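Local coordinates for phosphoribulokinase (Rhodobacter sphaeroides, PDB 1A7J), which catalyses the ATP-dependent phosphorylation of D-ribulose 5-phosphate to D-ribulose 1,5-bisphosphate, a step of the Calvin cycle, at residues V155-L160 with Q207-V212; G41-R46 with G93-Y98; F25-R30 with A271-L276; D64-H69 with R187-V192; G135-S140 with V196-Q201. One frame throughout, in Å; residues are numbered along the deposited sequence.

Interaction 1 of 5, residues V155-L160 with Q207-V212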
# COMPACT_ATOMS: atom_id res chain seq x y z
N VAL A 155 1.98 3.47 6.06
CA VAL A 155 3.40 3.72 5.86
C VAL A 155 4.13 3.51 7.19
O VAL A 155 3.67 4.01 8.21
CB VAL A 155 3.63 5.19 5.45
CG1 VAL A 155 4.60 5.26 4.34
CG2 VAL A 155 2.35 5.84 5.05
N PRO A 156 5.32 2.88 7.19
CA PRO A 156 6.20 2.92 8.37
C PRO A 156 7.24 4.04 8.34
O PRO A 156 7.56 4.55 7.26
CB PRO A 156 6.89 1.56 8.34
CG PRO A 156 6.89 1.19 6.90
CD PRO A 156 5.60 1.69 6.36
N VAL A 157 7.78 4.42 9.50
CA VAL A 157 8.86 5.40 9.51
C VAL A 157 10.05 4.75 8.84
O VAL A 157 10.24 3.56 8.96
CB VAL A 157 9.23 5.86 10.90
CG1 VAL A 157 8.14 6.68 11.45
CG2 VAL A 157 9.51 4.70 11.78
N ILE A 158 10.81 5.54 8.08
CA ILE A 158 11.83 5.00 7.19
C ILE A 158 12.70 3.97 7.87
O ILE A 158 12.70 2.82 7.46
CB ILE A 158 12.70 6.13 6.63
CG1 ILE A 158 11.84 7.07 5.77
CG2 ILE A 158 13.80 5.55 5.78
CD1 ILE A 158 12.51 8.34 5.39
N ASN A 159 13.18 4.30 9.07
CA ASN A 159 13.90 3.35 9.91
C ASN A 159 13.26 1.98 9.92
O ASN A 159 13.95 1.00 9.89
CB ASN A 159 13.95 3.83 11.35
CG ASN A 159 14.75 5.04 11.53
OD1 ASN A 159 14.26 6.14 11.34
ND2 ASN A 159 15.93 4.88 12.07
N LEU A 160 11.95 1.91 10.11
CA LEU A 160 11.26 0.62 10.18
C LEU A 160 11.01 -0.07 8.81
O LEU A 160 10.91 -1.29 8.75
CB LEU A 160 9.93 0.78 10.95
CG LEU A 160 8.92 -0.36 11.13
CD1 LEU A 160 9.47 -1.43 12.05
CD2 LEU A 160 7.62 0.21 11.70
N GLN A 207 0.48 6.00 10.04
CA GLN A 207 1.95 5.88 10.04
C GLN A 207 2.48 5.08 11.21
O GLN A 207 2.25 5.44 12.35
CB GLN A 207 2.62 7.26 10.04
CG GLN A 207 4.11 7.18 9.68
CD GLN A 207 4.85 8.48 9.90
OE1 GLN A 207 4.39 9.35 10.63
NE2 GLN A 207 6.00 8.60 9.29
N ARG A 208 3.17 3.98 10.93
CA ARG A 208 3.60 3.04 11.94
C ARG A 208 4.94 3.48 12.49
O ARG A 208 5.93 3.50 11.78
CB ARG A 208 3.70 1.64 11.33
CG ARG A 208 4.04 0.55 12.33
CD ARG A 208 3.12 -0.66 12.18
NE ARG A 208 2.53 -1.05 13.47
CZ ARG A 208 1.44 -1.81 13.61
NH1 ARG A 208 0.96 -2.48 12.57
NH2 ARG A 208 0.87 -1.95 14.79
N VAL A 209 4.96 3.84 13.76
CA VAL A 209 6.14 4.44 14.39
C VAL A 209 6.61 3.57 15.55
O VAL A 209 5.90 3.46 16.54
CB VAL A 209 5.79 5.78 15.00
CG1 VAL A 209 7.00 6.61 15.13
CG2 VAL A 209 4.74 6.45 14.19
N PRO A 210 7.85 3.03 15.51
CA PRO A 210 8.21 2.17 16.63
C PRO A 210 8.58 2.99 17.84
O PRO A 210 9.36 3.93 17.74
CB PRO A 210 9.42 1.41 16.12
CG PRO A 210 9.30 1.44 14.71
CD PRO A 210 8.78 2.81 14.41
N VAL A 211 8.19 2.50 19.00
CA VAL A 211 8.57 3.17 20.21
C VAL A 211 9.64 2.31 20.87
O VAL A 211 9.81 2.29 22.08
CB VAL A 211 7.31 3.40 21.05
CG1 VAL A 211 7.03 2.23 21.93
CG2 VAL A 211 7.45 4.64 21.83
N VAL A 212 10.40 1.62 20.02
CA VAL A 212 11.68 1.07 20.43
C VAL A 212 12.80 1.54 19.52
O VAL A 212 12.56 2.12 18.47
CB VAL A 212 11.66 -0.44 20.41
CG1 VAL A 212 10.58 -0.93 21.31
CG2 VAL A 212 11.45 -0.94 19.01
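Val157 and Pro210 point their side chains at each other, with Val157 CG2 3.3 Å from Pro210 CD. Leu160 reinforces this apolar centre: its CG stands anti to the backbone N (chi1 176°), which carries CD2 to 3.7 Å from Pro210 CG and also against the aliphatic CG of Arg208. The other branch of Val157, CG1, touches Val209 CG1, the two side chains crossing at about a right angle, and also meets the amide end of Gln207. Beneath these side chains runs parallel pairing of strands 150-156 and 204-210, neighbours in the central sheet of the P-loop kinase fold. Arg208 N donates to Val155 O at 2.8 Å, and Val157 N donates to Arg208 O at 3.1 Å, so both backbone polar groups of Arg208 are used. Farther out, the arginine chain bends away and its NE bonds Ser229 OG. Val157 is the N-cap residue of helix 158-168, so main-chain bonds and apolar packing probably fix strand pairing and helix start together.

Interaction 2 of 5, residues G41-R46 with G93-Y98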
# COMPACT_ATOMS: atom_id res chain seq x y z
N GLY A 41 -0.97 -5.19 -5.59
CA GLY A 41 -0.09 -4.27 -6.27
C GLY A 41 1.07 -4.94 -6.97
O GLY A 41 1.64 -4.37 -7.89
N ASP A 42 1.40 -6.16 -6.57
CA ASP A 42 2.49 -6.89 -7.21
C ASP A 42 2.14 -7.20 -8.65
O ASP A 42 3.01 -7.20 -9.52
CB ASP A 42 2.77 -8.20 -6.48
CG ASP A 42 3.16 -8.00 -5.03
OD1 ASP A 42 4.32 -7.59 -4.79
OD2 ASP A 42 2.32 -8.25 -4.14
N ALA A 43 0.86 -7.39 -8.90
CA ALA A 43 0.39 -7.76 -10.21
C ALA A 43 0.76 -6.79 -11.32
O ALA A 43 0.50 -7.06 -12.49
CB ALA A 43 -1.07 -7.94 -10.17
N PHE A 44 1.26 -5.61 -10.98
CA PHE A 44 1.60 -4.62 -12.01
C PHE A 44 3.04 -4.18 -12.01
O PHE A 44 3.36 -3.06 -12.39
CB PHE A 44 0.70 -3.38 -11.90
CG PHE A 44 -0.71 -3.64 -12.26
CD1 PHE A 44 -1.55 -4.30 -11.38
CD2 PHE A 44 -1.21 -3.22 -13.48
CE1 PHE A 44 -2.87 -4.54 -11.69
CE2 PHE A 44 -2.53 -3.45 -13.80
CZ PHE A 44 -3.36 -4.11 -12.90
N HIS A 45 3.93 -5.08 -11.57
CA HIS A 45 5.35 -4.93 -11.83
C HIS A 45 5.58 -5.23 -13.29
O HIS A 45 5.01 -6.17 -13.81
CB HIS A 45 6.15 -5.91 -10.98
CG HIS A 45 6.24 -5.53 -9.54
ND1 HIS A 45 6.65 -6.42 -8.57
CD2 HIS A 45 5.97 -4.37 -8.90
CE1 HIS A 45 6.63 -5.82 -7.39
NE2 HIS A 45 6.22 -4.58 -7.56
N ARG A 46 6.43 -4.45 -13.93
CA ARG A 46 6.76 -4.67 -15.33
C ARG A 46 7.46 -6.02 -15.56
O ARG A 46 7.21 -6.70 -16.57
CB ARG A 46 7.64 -3.53 -15.85
CG ARG A 46 7.61 -3.35 -17.36
CD ARG A 46 7.53 -1.88 -17.76
NE ARG A 46 6.28 -1.55 -18.46
CZ ARG A 46 5.70 -0.35 -18.43
NH1 ARG A 46 6.18 0.60 -17.64
NH2 ARG A 46 4.60 -0.12 -19.14
N GLY A 93 -12.43 -4.70 -15.75
CA GLY A 93 -11.01 -4.53 -15.99
C GLY A 93 -10.27 -5.84 -15.79
O GLY A 93 -10.90 -6.90 -15.70
N ARG A 94 -8.96 -5.77 -15.66
CA ARG A 94 -8.15 -6.98 -15.56
C ARG A 94 -7.30 -6.92 -14.30
O ARG A 94 -7.21 -5.87 -13.67
CB ARG A 94 -7.25 -7.12 -16.78
CG ARG A 94 -7.91 -6.74 -18.10
CD ARG A 94 -7.08 -5.72 -18.86
NE ARG A 94 -5.75 -6.24 -19.17
CZ ARG A 94 -4.94 -5.73 -20.11
NH1 ARG A 94 -5.32 -4.68 -20.83
NH2 ARG A 94 -3.74 -6.27 -20.31
N THR A 95 -6.75 -8.08 -13.91
CA THR A 95 -5.70 -8.16 -12.89
C THR A 95 -4.87 -9.41 -13.05
O THR A 95 -5.31 -10.38 -13.64
CB THR A 95 -6.26 -8.19 -11.47
OG1 THR A 95 -7.30 -7.21 -11.35
CG2 THR A 95 -5.17 -7.86 -10.48
N ARG A 96 -3.62 -9.34 -12.59
CA ARG A 96 -2.78 -10.52 -12.46
C ARG A 96 -2.76 -10.96 -11.01
O ARG A 96 -3.33 -10.31 -10.12
CB ARG A 96 -1.34 -10.18 -12.86
CG ARG A 96 -0.88 -10.79 -14.15
CD ARG A 96 -0.27 -9.72 -15.05
NE ARG A 96 0.79 -8.95 -14.41
CZ ARG A 96 1.71 -8.27 -15.09
NH1 ARG A 96 1.78 -8.40 -16.41
NH2 ARG A 96 2.62 -7.55 -14.45
N THR A 97 -2.05 -12.06 -10.77
CA THR A 97 -1.49 -12.33 -9.46
C THR A 97 -0.03 -12.64 -9.66
O THR A 97 0.42 -13.01 -10.75
CB THR A 97 -2.17 -13.52 -8.76
OG1 THR A 97 -1.98 -14.71 -9.52
CG2 THR A 97 -3.64 -13.27 -8.61
N TYR A 98 0.73 -12.38 -8.62
CA TYR A 98 2.14 -12.66 -8.63
C TYR A 98 2.51 -13.10 -7.20
O TYR A 98 2.00 -14.14 -6.75
CB TYR A 98 2.90 -11.42 -9.10
CG TYR A 98 4.40 -11.52 -9.06
CD1 TYR A 98 5.08 -12.47 -9.82
CD2 TYR A 98 5.14 -10.69 -8.22
CE1 TYR A 98 6.46 -12.59 -9.72
CE2 TYR A 98 6.52 -10.81 -8.11
CZ TYR A 98 7.18 -11.76 -8.86
OH TYR A 98 8.53 -11.90 -8.69
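Ala43, Arg96 and Tyr98 give up the most surface here. The methyl of Ala43 sits against the main chain of 93-98, with CB 3.3 Å from Arg96 O and 3.5 Å from Arg96 CB, and it also faces Thr95 CG2. Beyond its own CB the Arg96 chain bends at chi2 and chi3 and folds back so that its guanidinium reaches two carbonyls of the other segment. NE makes a weak hydrogen bond of 2.7 Å to Ala43 O, well short of straight at 117°. His45 O lies at the edge of the guanidinium, near its plane, 2.8 Å from Arg96 NH2, a weak bond and a doubtful one because the place of this oxygen is less sure. A leucine in place of Arg96 would probably leave Ala43 O without its donor and the loop less firmly held. Segment 41-46 is the loop that follows strand 36-40 of the central sheet in this P-loop kinase fold, and it carries Asp42 of the catalytic site; segment 93-98, which includes the short, weakly bonded strand 94-95, runs beside it. Tyr98, its CG anti to the backbone N (chi1 175°), turns its ring edge to Asp42, whose CB lies in the ring plane, 3.9 Å from Tyr98 CD2. Phe115 meets the Tyr98 ring and forms a cation-pi contact with Arg96, while the His45 ring stacks on that of His69.

Interaction 3 of 5, residues F25-R30 with A271-L276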
# COMPACT_ATOMS: atom_id res chain seq x y z
N PHE A 25 -10.15 -4.85 5.74
CA PHE A 25 -11.15 -4.46 4.75
C PHE A 25 -12.12 -5.60 4.46
O PHE A 25 -13.33 -5.43 4.53
CB PHE A 25 -10.47 -3.96 3.49
CG PHE A 25 -10.02 -2.53 3.59
CD1 PHE A 25 -10.92 -1.50 3.42
CD2 PHE A 25 -8.68 -2.22 3.87
CE1 PHE A 25 -10.50 -0.18 3.51
CE2 PHE A 25 -8.26 -0.90 3.97
CZ PHE A 25 -9.17 0.12 3.79
N ASP A 26 -11.57 -6.81 4.32
CA ASP A 26 -12.40 -8.01 4.17
C ASP A 26 -13.47 -8.03 5.25
O ASP A 26 -14.66 -7.98 4.95
CB ASP A 26 -11.53 -9.28 4.27
CG ASP A 26 -10.69 -9.54 3.02
OD1 ASP A 26 -11.01 -8.97 1.96
OD2 ASP A 26 -9.72 -10.34 3.09
N GLN A 27 -13.03 -7.89 6.51
CA GLN A 27 -13.90 -7.85 7.69
C GLN A 27 -15.01 -6.81 7.56
O GLN A 27 -16.08 -6.96 8.14
CB GLN A 27 -13.07 -7.53 8.95
CG GLN A 27 -12.48 -8.74 9.68
CD GLN A 27 -11.49 -8.36 10.78
OE1 GLN A 27 -11.87 -8.13 11.93
NE2 GLN A 27 -10.21 -8.36 10.45
N ILE A 28 -14.75 -5.74 6.83
CA ILE A 28 -15.72 -4.67 6.69
C ILE A 28 -16.65 -4.91 5.50
O ILE A 28 -17.86 -4.75 5.63
CB ILE A 28 -15.01 -3.31 6.58
CG1 ILE A 28 -14.23 -3.03 7.85
CG2 ILE A 28 -16.01 -2.20 6.40
CD1 ILE A 28 -13.09 -2.13 7.59
N PHE A 29 -16.10 -5.31 4.36
CA PHE A 29 -16.92 -5.64 3.20
C PHE A 29 -17.84 -6.82 3.51
O PHE A 29 -18.87 -6.99 2.88
CB PHE A 29 -16.05 -6.00 2.00
CG PHE A 29 -15.05 -4.96 1.65
CD1 PHE A 29 -15.30 -3.63 1.88
CD2 PHE A 29 -13.86 -5.33 1.02
CE1 PHE A 29 -14.37 -2.67 1.50
CE2 PHE A 29 -12.95 -4.40 0.64
CZ PHE A 29 -13.20 -3.06 0.88
N ARG A 30 -17.41 -7.69 4.41
CA ARG A 30 -18.22 -8.83 4.83
C ARG A 30 -19.27 -8.34 5.83
O ARG A 30 -20.46 -8.69 5.73
CB ARG A 30 -17.34 -9.88 5.48
CG ARG A 30 -18.10 -11.05 6.05
CD ARG A 30 -17.37 -11.61 7.26
NE ARG A 30 -18.18 -11.48 8.47
CZ ARG A 30 -17.88 -10.67 9.48
NH1 ARG A 30 -16.72 -10.02 9.48
NH2 ARG A 30 -18.72 -10.54 10.50
N ALA A 271 -9.01 0.54 15.06
CA ALA A 271 -9.06 1.92 14.58
C ALA A 271 -9.40 2.00 13.09
O ALA A 271 -10.22 2.81 12.67
CB ALA A 271 -7.76 2.58 14.84
N MET A 272 -8.89 1.07 12.30
CA MET A 272 -9.37 0.95 10.94
C MET A 272 -10.86 0.59 10.84
O MET A 272 -11.61 1.27 10.16
CB MET A 272 -8.50 -0.04 10.15
CG MET A 272 -7.09 0.44 10.03
SD MET A 272 -6.09 -0.52 8.95
CE MET A 272 -7.03 -0.41 7.56
N GLN A 273 -11.33 -0.38 11.61
CA GLN A 273 -12.76 -0.66 11.61
C GLN A 273 -13.58 0.53 12.03
O GLN A 273 -14.39 1.00 11.25
CB GLN A 273 -13.08 -1.84 12.49
CG GLN A 273 -12.85 -3.14 11.78
CD GLN A 273 -13.10 -4.31 12.66
OE1 GLN A 273 -14.15 -4.40 13.31
NE2 GLN A 273 -12.14 -5.23 12.72
N LEU A 274 -13.28 1.11 13.19
CA LEU A 274 -14.07 2.22 13.66
C LEU A 274 -14.02 3.37 12.69
O LEU A 274 -14.94 4.17 12.63
CB LEU A 274 -13.58 2.75 14.99
CG LEU A 274 -13.69 1.85 16.20
CD1 LEU A 274 -13.25 2.66 17.40
CD2 LEU A 274 -15.10 1.37 16.36
N ILE A 275 -12.89 3.56 12.04
CA ILE A 275 -12.74 4.75 11.23
C ILE A 275 -13.31 4.52 9.84
O ILE A 275 -14.21 5.24 9.44
CB ILE A 275 -11.26 5.20 11.17
CG1 ILE A 275 -10.90 5.81 12.51
CG2 ILE A 275 -11.01 6.21 10.04
CD1 ILE A 275 -9.49 6.03 12.65
N LEU A 276 -13.02 3.36 9.26
CA LEU A 276 -13.26 3.11 7.85
C LEU A 276 -14.63 2.52 7.56
O LEU A 276 -15.07 2.44 6.41
CB LEU A 276 -12.23 2.14 7.32
CG LEU A 276 -10.92 2.56 6.66
CD1 LEU A 276 -10.59 4.03 6.77
CD2 LEU A 276 -9.85 1.70 7.28
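Phe25 and Ile28 of helix 21-32 meet Met272, Gln273 and Leu276 of helix 268-284 in a helix-helix contact of the adenylate kinase-like fold. The axes of the two short segments approach to 10.2 Å and cross at -42°, their N-to-C directions running broadly the same way. Helix 21-32 follows the predicted ATP-binding loop, whereas helix 268-284 comes from the C-terminal end of the chain.

The apolar contacts gather on the Phe25 ring and Ile28. Met272 has its chain bent at chi3 (56°), which swings the terminal methyl toward the ring, and CE comes to 3.8 Å from Phe25 CE2. Leu276 approaches the far end of the same ring, with CD2 3.9 Å from Phe25 CZ. Both side chains, one helical turn apart, come to the ring from the same side, and Phe129 and Ile280 pack around it as well. Ile28 adds a looser touch, its CD1 lying 4.4 Å from Leu276 CB, and its CG1 faces the methylene CG of Gln273.

The polar contacts lie at the outer edge. Both glutamines extend beyond CG, and their amide planes are turned 75° apart where they meet. Gln27 NE2 has weak hydrogen bonds to His23 O and Asp269 OD1, while Gln27 OE1 lies 3.0 Å from Gln273 NE2.

Interaction 4 of 5, residues D64-H69 with R187-V192. With SO4 (sulfate ion), chain B.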
# COMPACT_ATOMS: atom_id res chain seq x y z
N ASP A 64 24.26 2.84 -12.88
CA ASP A 64 22.89 3.20 -12.57
C ASP A 64 22.41 2.51 -11.29
O ASP A 64 21.67 1.53 -11.34
CB ASP A 64 22.00 2.80 -13.75
CG ASP A 64 20.68 3.50 -13.75
OD1 ASP A 64 20.69 4.75 -13.77
OD2 ASP A 64 19.63 2.82 -13.78
N ALA A 65 22.80 3.05 -10.15
CA ALA A 65 22.37 2.49 -8.89
C ALA A 65 21.11 3.21 -8.40
O ALA A 65 21.07 3.72 -7.27
CB ALA A 65 23.50 2.59 -7.86
N THR A 66 20.10 3.28 -9.27
CA THR A 66 18.85 3.95 -8.91
C THR A 66 17.58 3.21 -9.32
O THR A 66 16.48 3.71 -9.11
CB THR A 66 18.75 5.36 -9.51
OG1 THR A 66 18.43 5.27 -10.91
CG2 THR A 66 20.07 6.13 -9.32
N PHE A 67 17.73 2.09 -10.01
CA PHE A 67 16.55 1.31 -10.39
C PHE A 67 16.11 0.34 -9.27
O PHE A 67 16.95 -0.36 -8.67
CB PHE A 67 16.83 0.54 -11.67
CG PHE A 67 15.60 -0.06 -12.28
CD1 PHE A 67 14.57 0.76 -12.72
CD2 PHE A 67 15.45 -1.43 -12.36
CE1 PHE A 67 13.42 0.23 -13.21
CE2 PHE A 67 14.30 -1.99 -12.85
CZ PHE A 67 13.28 -1.16 -13.27
N SER A 68 14.81 0.32 -8.99
CA SER A 68 14.23 -0.63 -8.04
C SER A 68 12.75 -0.75 -8.26
O SER A 68 12.17 0.06 -8.99
CB SER A 68 14.47 -0.18 -6.60
OG SER A 68 13.87 1.08 -6.34
N HIS A 69 12.12 -1.62 -7.47
CA HIS A 69 10.67 -1.86 -7.50
C HIS A 69 9.81 -0.65 -7.15
O HIS A 69 8.59 -0.74 -7.20
CB HIS A 69 10.33 -2.99 -6.54
CG HIS A 69 10.32 -4.34 -7.18
ND1 HIS A 69 10.99 -5.41 -6.65
CD2 HIS A 69 9.76 -4.77 -8.33
CE1 HIS A 69 10.86 -6.45 -7.46
NE2 HIS A 69 10.11 -6.09 -8.48
N ARG A 187 17.59 1.96 -3.17
CA ARG A 187 16.13 2.12 -3.11
C ARG A 187 15.71 3.51 -2.68
O ARG A 187 14.63 3.95 -3.03
CB ARG A 187 15.49 1.05 -2.20
CG ARG A 187 15.39 -0.33 -2.88
CD ARG A 187 14.64 -1.39 -2.09
NE ARG A 187 14.71 -1.14 -0.66
CZ ARG A 187 13.65 -1.11 0.15
NH1 ARG A 187 12.50 -1.65 -0.23
NH2 ARG A 187 13.78 -0.67 1.39
N MET A 188 16.63 4.28 -2.12
CA MET A 188 16.30 5.61 -1.62
C MET A 188 15.94 6.57 -2.75
O MET A 188 15.10 7.46 -2.59
CB MET A 188 17.44 6.18 -0.80
CG MET A 188 17.59 5.53 0.55
SD MET A 188 16.01 5.26 1.41
CE MET A 188 15.66 6.95 2.00
N HIS A 189 16.44 6.25 -3.93
CA HIS A 189 16.41 7.19 -5.03
C HIS A 189 15.00 7.25 -5.50
O HIS A 189 14.36 8.27 -5.35
CB HIS A 189 17.38 6.78 -6.16
CG HIS A 189 18.83 6.94 -5.81
ND1 HIS A 189 19.51 8.12 -5.98
CD2 HIS A 189 19.70 6.09 -5.20
CE1 HIS A 189 20.73 8.01 -5.48
NE2 HIS A 189 20.88 6.78 -5.01
N ALA A 190 14.42 6.09 -5.77
CA ALA A 190 13.01 6.00 -6.16
C ALA A 190 12.05 6.05 -4.97
O ALA A 190 10.85 6.10 -5.15
CB ALA A 190 12.77 4.72 -6.95
N TYR A 191 12.58 5.91 -3.77
CA TYR A 191 11.74 5.98 -2.60
C TYR A 191 11.38 7.43 -2.42
O TYR A 191 10.21 7.78 -2.50
CB TYR A 191 12.45 5.44 -1.37
CG TYR A 191 11.67 5.60 -0.09
CD1 TYR A 191 10.68 4.70 0.27
CD2 TYR A 191 11.85 6.72 0.73
CE1 TYR A 191 9.89 4.90 1.38
CE2 TYR A 191 11.04 6.94 1.85
CZ TYR A 191 10.06 6.03 2.16
OH TYR A 191 9.18 6.27 3.19
N VAL A 192 12.39 8.29 -2.36
CA VAL A 192 12.09 9.70 -2.20
C VAL A 192 11.50 10.31 -3.47
O VAL A 192 10.76 11.29 -3.39
CB VAL A 192 13.33 10.53 -1.76
CG1 VAL A 192 14.34 9.65 -1.04
CG2 VAL A 192 13.95 11.20 -2.93
S SO4 B . 13.81 -4.40 -4.54
O1 SO4 B . 14.13 -3.80 -5.81
O2 SO4 B . 12.74 -3.66 -3.92
O3 SO4 B . 13.40 -5.75 -4.76
O4 SO4 B . 14.95 -4.38 -3.70
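Ser68 and Arg187 meet where the loop between helices 49-62 and 77-90 runs past helix 180-195, at the catalytic site of this P-loop kinase. The CB of Arg187 points away from the loop, yet CG rests 3.8 Å from Ser68 CB. CD comes next, 3.4 Å from O4 of a bound sulfate, an ion probably left from crystallisation. The chain then bends at chi3 (-27°), and the guanidinium has the sulfate O2 near its edge; NH2 forms a salt bridge with Glu161. The sulfate is gripped from the loop side by His69, whose ND1 donates to O3 at 3.1 Å and whose backbone N gives a weak bond to O1. About one turn further along the helix, Ala190 CB faces Ser68 OG. At the outer end, His189 packs on Thr66 and also brings CD2 to 3.4 Å from Ala65 O. The methyl of Thr66 makes a CH-pi contact over the ring face of His189, CG2 lying 4.0 Å from the ring centroid and 17° off its normal.

Interaction 5 of 5, residues G135-S140 with V196-Q201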
# COMPACT_ATOMS: atom_id res chain seq x y z
N GLY A 135 -0.80 3.24 -5.33
CA GLY A 135 -2.22 3.59 -5.39
C GLY A 135 -2.61 5.06 -5.32
O GLY A 135 -3.79 5.41 -5.27
N ALA A 136 -1.62 5.93 -5.35
CA ALA A 136 -1.88 7.36 -5.39
C ALA A 136 -0.77 8.06 -6.19
O ALA A 136 -0.58 9.28 -6.09
CB ALA A 136 -1.98 7.90 -3.99
N VAL A 137 -0.16 7.33 -7.12
CA VAL A 137 0.83 7.95 -7.96
C VAL A 137 0.24 9.11 -8.73
O VAL A 137 -0.78 8.98 -9.41
CB VAL A 137 1.40 6.99 -8.97
CG1 VAL A 137 2.42 7.68 -9.79
CG2 VAL A 137 2.03 5.84 -8.28
N VAL A 138 0.87 10.27 -8.61
CA VAL A 138 0.67 11.31 -9.60
C VAL A 138 2.01 11.67 -10.17
O VAL A 138 2.97 11.91 -9.44
CB VAL A 138 0.02 12.56 -9.01
CG1 VAL A 138 -0.54 13.42 -10.12
CG2 VAL A 138 -1.08 12.18 -8.07
N ASN A 139 2.12 11.52 -11.48
CA ASN A 139 3.33 11.87 -12.16
C ASN A 139 3.05 12.35 -13.58
O ASN A 139 1.91 12.58 -13.94
CB ASN A 139 4.31 10.70 -12.12
CG ASN A 139 4.05 9.69 -13.17
OD1 ASN A 139 4.95 8.94 -13.53
ND2 ASN A 139 2.81 9.55 -13.58
N SER A 140 4.11 12.62 -14.33
CA SER A 140 3.98 13.44 -15.52
C SER A 140 3.22 12.71 -16.63
O SER A 140 2.56 13.35 -17.44
CB SER A 140 5.38 13.86 -15.98
OG SER A 140 6.31 13.82 -14.90
N VAL A 196 7.49 8.69 -1.40
CA VAL A 196 7.19 9.80 -0.51
C VAL A 196 6.06 10.74 -0.98
O VAL A 196 5.12 10.96 -0.23
CB VAL A 196 8.46 10.57 -0.19
CG1 VAL A 196 8.16 11.98 0.19
CG2 VAL A 196 9.16 9.90 0.93
N PRO A 197 6.06 11.19 -2.25
CA PRO A 197 5.11 12.22 -2.66
C PRO A 197 3.67 11.77 -2.55
O PRO A 197 2.75 12.59 -2.47
CB PRO A 197 5.46 12.48 -4.12
CG PRO A 197 6.82 11.94 -4.31
CD PRO A 197 6.93 10.79 -3.37
N GLN A 198 3.46 10.46 -2.61
CA GLN A 198 2.12 9.88 -2.63
C GLN A 198 1.37 10.11 -1.34
O GLN A 198 0.15 10.04 -1.30
CB GLN A 198 2.23 8.38 -2.90
CG GLN A 198 2.80 8.03 -4.25
CD GLN A 198 2.63 6.58 -4.53
OE1 GLN A 198 1.68 5.97 -4.08
NE2 GLN A 198 3.57 6.01 -5.26
N PHE A 199 2.11 10.34 -0.25
CA PHE A 199 1.52 10.52 1.07
C PHE A 199 1.03 11.97 1.27
O PHE A 199 0.69 12.36 2.38
CB PHE A 199 2.54 10.13 2.16
CG PHE A 199 3.07 8.72 2.02
CD1 PHE A 199 2.18 7.65 1.84
CD2 PHE A 199 4.43 8.50 1.87
CE1 PHE A 199 2.65 6.39 1.47
CE2 PHE A 199 4.91 7.25 1.51
CZ PHE A 199 4.03 6.20 1.29
N SER A 200 0.97 12.73 0.18
CA SER A 200 0.29 14.01 0.19
C SER A 200 -0.93 13.95 -0.72
O SER A 200 -1.62 14.95 -0.87
CB SER A 200 1.21 15.11 -0.30
OG SER A 200 2.51 14.96 0.23
N GLN A 201 -1.12 12.82 -1.40
CA GLN A 201 -2.29 12.60 -2.22
C GLN A 201 -3.41 11.90 -1.46
O GLN A 201 -4.56 11.91 -1.87
CB GLN A 201 -1.92 11.77 -3.45
CG GLN A 201 -0.87 12.42 -4.33
CD GLN A 201 -1.22 13.84 -4.70
OE1 GLN A 201 -2.38 14.15 -5.00
NE2 GLN A 201 -0.24 14.72 -4.63
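Gln198 and Ala136 form the close side of this contact, where the glutamine chain, extended beyond CG, lays its amide alongside Ala136 and against the CG2 branch of Val137. Its NE2 lies 3.4 Å from Val137 CG2, and its OE1 is 3.5 Å from Ala136 N. The amide is held by partners beyond the two segments: OE1 bonds to Thr11 OG1, and NE2 donates to both Cys194 O and Leu133 O. Three hydrogen bonds therefore fix the rotation of a buried amide. An alanine at Gln198 would probably leave these two carbonyls and the Thr11 hydroxyl without their mate and open a gap beside Val137. In the P-loop kinase fold the two segments are connections: 135-140 follows strand 127-132 of the central sheet, and 196-201 is mostly a short 3-10 segment between helix 180-195 and strand 204-210. Gln198 lies close to Gly12 of the predicted ATP-binding loop. The outer side is looser. Gln201 places CG 3.6 Å from Ala136 O (chi1 -60°), its CB meeting Ala136 CB at 3.9 Å, and the bend at chi2 turns its amide end beside Val138. The exposed Val138 crosses the chain at about a right angle, CG2 touching Gln201 CG at 3.8 Å.

Overall arrangement
Interaction 3 encloses the others along the chain, bringing helix 21-32 together with C-terminal helix 268-284. Inside that loop interaction 2 closes before interactions 1 and 5 open, while interactions 4, 5 and 1 interlock, their segments alternating, and interaction 2 alternates with interaction 4 in the same way. Interactions 1 and 4 draw on helix 158-168, helix 180-195 and strand 204-210, and segment 196-201 of interaction 5 connects the last two. Tyr191 meets Ile158, and Phe199 packs on Val155. Interactions 3 and 4 lie 33 Å apart between centres, on opposite sides of the chain's centre. Interactions 2 and 4, centres 21 Å apart, touch through His45 and His69 and thus bring Asp42 and Arg187 of the catalytic site into one connected region.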